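Local coordinates for penicillin-binding protein activator LpoB (Escherichia coli, PDB 4Q6Z) that probably regulates peptidoglycan synthesis as an outer-membrane lipoprotein that interacts with penicillin-binding protein PBP1b, its C-terminal domain being the part modelled here, at residues A[20-28]-A[52-61]. Sequence-based numbering, arbitrary orientation.
Sequences VTAGSVLLV and LANNGKFTLV
Val25 and Leu26 pair with Thr59 and Leu60 as parallel neighbours, closing the beta-alpha-beta unit of strand 25-35, helix 41-53 and strand 59-60; the short second strand forms one edge of the mixed sheet. Backbone bonds alternate between the two segments: Leu26 N donates to Thr59 O (2.6 Å), and Val61 N donates to Leu26 O (3.1 Å). Further back, Thr59 N reaches Ser24 O only weakly, while Gly23 N gives a firmer bond to Lys57 O at 2.8 Å. Leu26, Val28 and Leu60 bring their side chains together on the side of the sheet facing helix 41-53, with Leu52 of that helix above them. Leu52 CD1 meets Val28 CG2 tip to tip at 3.7 Å and also touches Leu26 CD2. With CG turned anti to its own carbonyl carbon (chi1 -75°), Phe58 carries its ring in beside Leu26, whose CD2 lies over one face near the rim, while Val20 CG1 approaches Phe58 CZ at 4.1 Å. Met14 of helix 3-15 also touches Phe58. Putting an alanine in place of Phe58 would probably leave a gap between Val20 and Leu26 and deprive Met14 of a partner. At the ring's edge, in its plane, Ser24 O lies 3.3 Å from Phe58 CD1.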
# COMPACT_ATOMS: atom_id res chain seq x y z
N VAL A 20 -2.25 13.44 6.76
CA VAL A 20 -2.59 12.04 7.05
C VAL A 20 -3.37 11.88 8.36
O VAL A 20 -2.83 12.10 9.42
CB VAL A 20 -1.33 11.16 7.13
CG1 VAL A 20 -1.72 9.72 7.44
CG2 VAL A 20 -0.57 11.20 5.82
N THR A 21 -4.63 11.48 8.28
CA THR A 21 -5.42 11.32 9.48
C THR A 21 -5.33 9.88 9.94
O THR A 21 -5.55 8.97 9.15
CB THR A 21 -6.91 11.70 9.30
OG1 THR A 21 -7.59 10.67 8.60
CG2 THR A 21 -7.07 12.98 8.51
N ALA A 22 -5.02 9.68 11.21
CA ALA A 22 -4.87 8.34 11.76
C ALA A 22 -6.23 7.71 12.00
O ALA A 22 -7.27 8.37 12.03
CB ALA A 22 -4.07 8.39 13.05
N GLY A 23 -6.21 6.39 12.18
CA GLY A 23 -7.43 5.60 12.31
C GLY A 23 -8.26 5.53 11.04
O GLY A 23 -9.38 5.02 11.07
N SER A 24 -7.71 6.01 9.94
CA SER A 24 -8.37 5.91 8.65
C SER A 24 -8.38 4.49 8.14
O SER A 24 -7.52 3.67 8.46
CB SER A 24 -7.71 6.80 7.60
OG SER A 24 -7.85 8.15 7.95
N VAL A 25 -9.38 4.20 7.33
CA VAL A 25 -9.47 2.91 6.70
C VAL A 25 -8.63 3.00 5.48
O VAL A 25 -8.70 3.97 4.76
CB VAL A 25 -10.90 2.57 6.29
CG1 VAL A 25 -10.93 1.23 5.57
CG2 VAL A 25 -11.81 2.57 7.52
N LEU A 26 -7.86 1.96 5.25
CA LEU A 26 -6.76 1.99 4.32
C LEU A 26 -6.88 0.78 3.40
O LEU A 26 -6.76 -0.37 3.86
CB LEU A 26 -5.49 1.91 5.14
CG LEU A 26 -4.23 2.43 4.50
CD1 LEU A 26 -4.29 3.93 4.55
CD2 LEU A 26 -3.02 1.90 5.25
N LEU A 27 -7.12 1.02 2.13
CA LEU A 27 -6.97 -0.04 1.11
C LEU A 27 -5.46 -0.19 0.75
O LEU A 27 -4.85 0.70 0.13
CB LEU A 27 -7.88 0.22 -0.11
CG LEU A 27 -7.82 -0.74 -1.32
CD1 LEU A 27 -8.09 -2.17 -0.90
CD2 LEU A 27 -8.79 -0.38 -2.43
N VAL A 28 -4.85 -1.29 1.19
CA VAL A 28 -3.39 -1.46 1.05
C VAL A 28 -3.08 -2.26 -0.21
O VAL A 28 -3.29 -3.47 -0.23
CB VAL A 28 -2.77 -2.20 2.25
CG1 VAL A 28 -1.28 -2.38 2.03
CG2 VAL A 28 -3.05 -1.48 3.56
N LEU A 52 1.24 -1.67 9.25
CA LEU A 52 0.18 -0.66 9.32
C LEU A 52 -0.92 -0.99 10.37
O LEU A 52 -1.68 -0.11 10.78
CB LEU A 52 -0.45 -0.48 7.94
CG LEU A 52 0.47 -0.04 6.80
CD1 LEU A 52 -0.09 -0.55 5.49
CD2 LEU A 52 0.62 1.47 6.76
N ALA A 53 -0.99 -2.27 10.75
CA ALA A 53 -1.91 -2.75 11.78
C ALA A 53 -1.39 -2.52 13.19
O ALA A 53 -2.11 -2.04 14.06
CB ALA A 53 -2.18 -4.22 11.59
N ASN A 54 -0.14 -2.90 13.43
CA ASN A 54 0.55 -2.45 14.63
C ASN A 54 0.69 -0.92 14.59
O ASN A 54 1.49 -0.42 13.81
CB ASN A 54 1.95 -3.05 14.68
CG ASN A 54 2.83 -2.40 15.74
OD1 ASN A 54 3.74 -1.62 15.43
ND2 ASN A 54 2.54 -2.68 17.00
N ASN A 55 -0.08 -0.16 15.37
CA ASN A 55 -0.64 -0.54 16.67
C ASN A 55 -2.13 -0.12 16.68
O ASN A 55 -2.65 0.53 17.60
CB ASN A 55 0.20 0.06 17.83
CG ASN A 55 0.51 -0.95 18.93
OD1 ASN A 55 0.67 -2.15 18.67
ND2 ASN A 55 0.63 -0.47 20.16
N GLY A 56 -2.81 -0.52 15.61
CA GLY A 56 -4.25 -0.31 15.43
C GLY A 56 -4.54 1.10 14.98
O GLY A 56 -5.63 1.64 15.18
N LYS A 57 -3.54 1.71 14.36
CA LYS A 57 -3.58 3.12 14.00
C LYS A 57 -4.08 3.27 12.56
O LYS A 57 -4.33 4.38 12.08
CB LYS A 57 -2.20 3.75 14.15
CG LYS A 57 -1.14 3.02 13.33
CD LYS A 57 0.23 2.95 13.98
CE LYS A 57 1.26 2.49 12.95
NZ LYS A 57 2.60 2.29 13.57
N PHE A 58 -4.21 2.15 11.87
CA PHE A 58 -5.01 2.10 10.65
C PHE A 58 -5.87 0.85 10.62
O PHE A 58 -5.41 -0.24 10.97
CB PHE A 58 -4.12 2.08 9.41
CG PHE A 58 -3.51 3.41 9.07
CD1 PHE A 58 -4.30 4.47 8.68
CD2 PHE A 58 -2.14 3.58 9.12
CE1 PHE A 58 -3.74 5.68 8.34
CE2 PHE A 58 -1.56 4.79 8.80
CZ PHE A 58 -2.37 5.84 8.41
N THR A 59 -7.10 1.02 10.18
CA THR A 59 -7.93 -0.08 9.72
C THR A 59 -7.68 -0.44 8.25
O THR A 59 -7.63 0.45 7.41
CB THR A 59 -9.39 0.33 9.90
OG1 THR A 59 -9.48 1.26 10.98
CG2 THR A 59 -10.27 -0.86 10.16
N LEU A 60 -7.52 -1.73 7.93
CA LEU A 60 -7.22 -2.17 6.55
C LEU A 60 -8.39 -2.91 5.95
O LEU A 60 -9.08 -3.67 6.60
CB LEU A 60 -5.97 -3.07 6.45
CG LEU A 60 -4.83 -2.87 7.46
CD1 LEU A 60 -3.77 -3.95 7.28
CD2 LEU A 60 -4.20 -1.49 7.34
N VAL A 61 -8.61 -2.71 4.67
CA VAL A 61 -9.58 -3.54 3.99
C VAL A 61 -9.05 -4.98 3.96
O VAL A 61 -7.94 -5.23 3.47
CB VAL A 61 -9.83 -3.02 2.57
CG1 VAL A 61 -10.75 -3.97 1.80
CG2 VAL A 61 -10.42 -1.62 2.61
O HOH W 1 -6.69 -4.24 0.97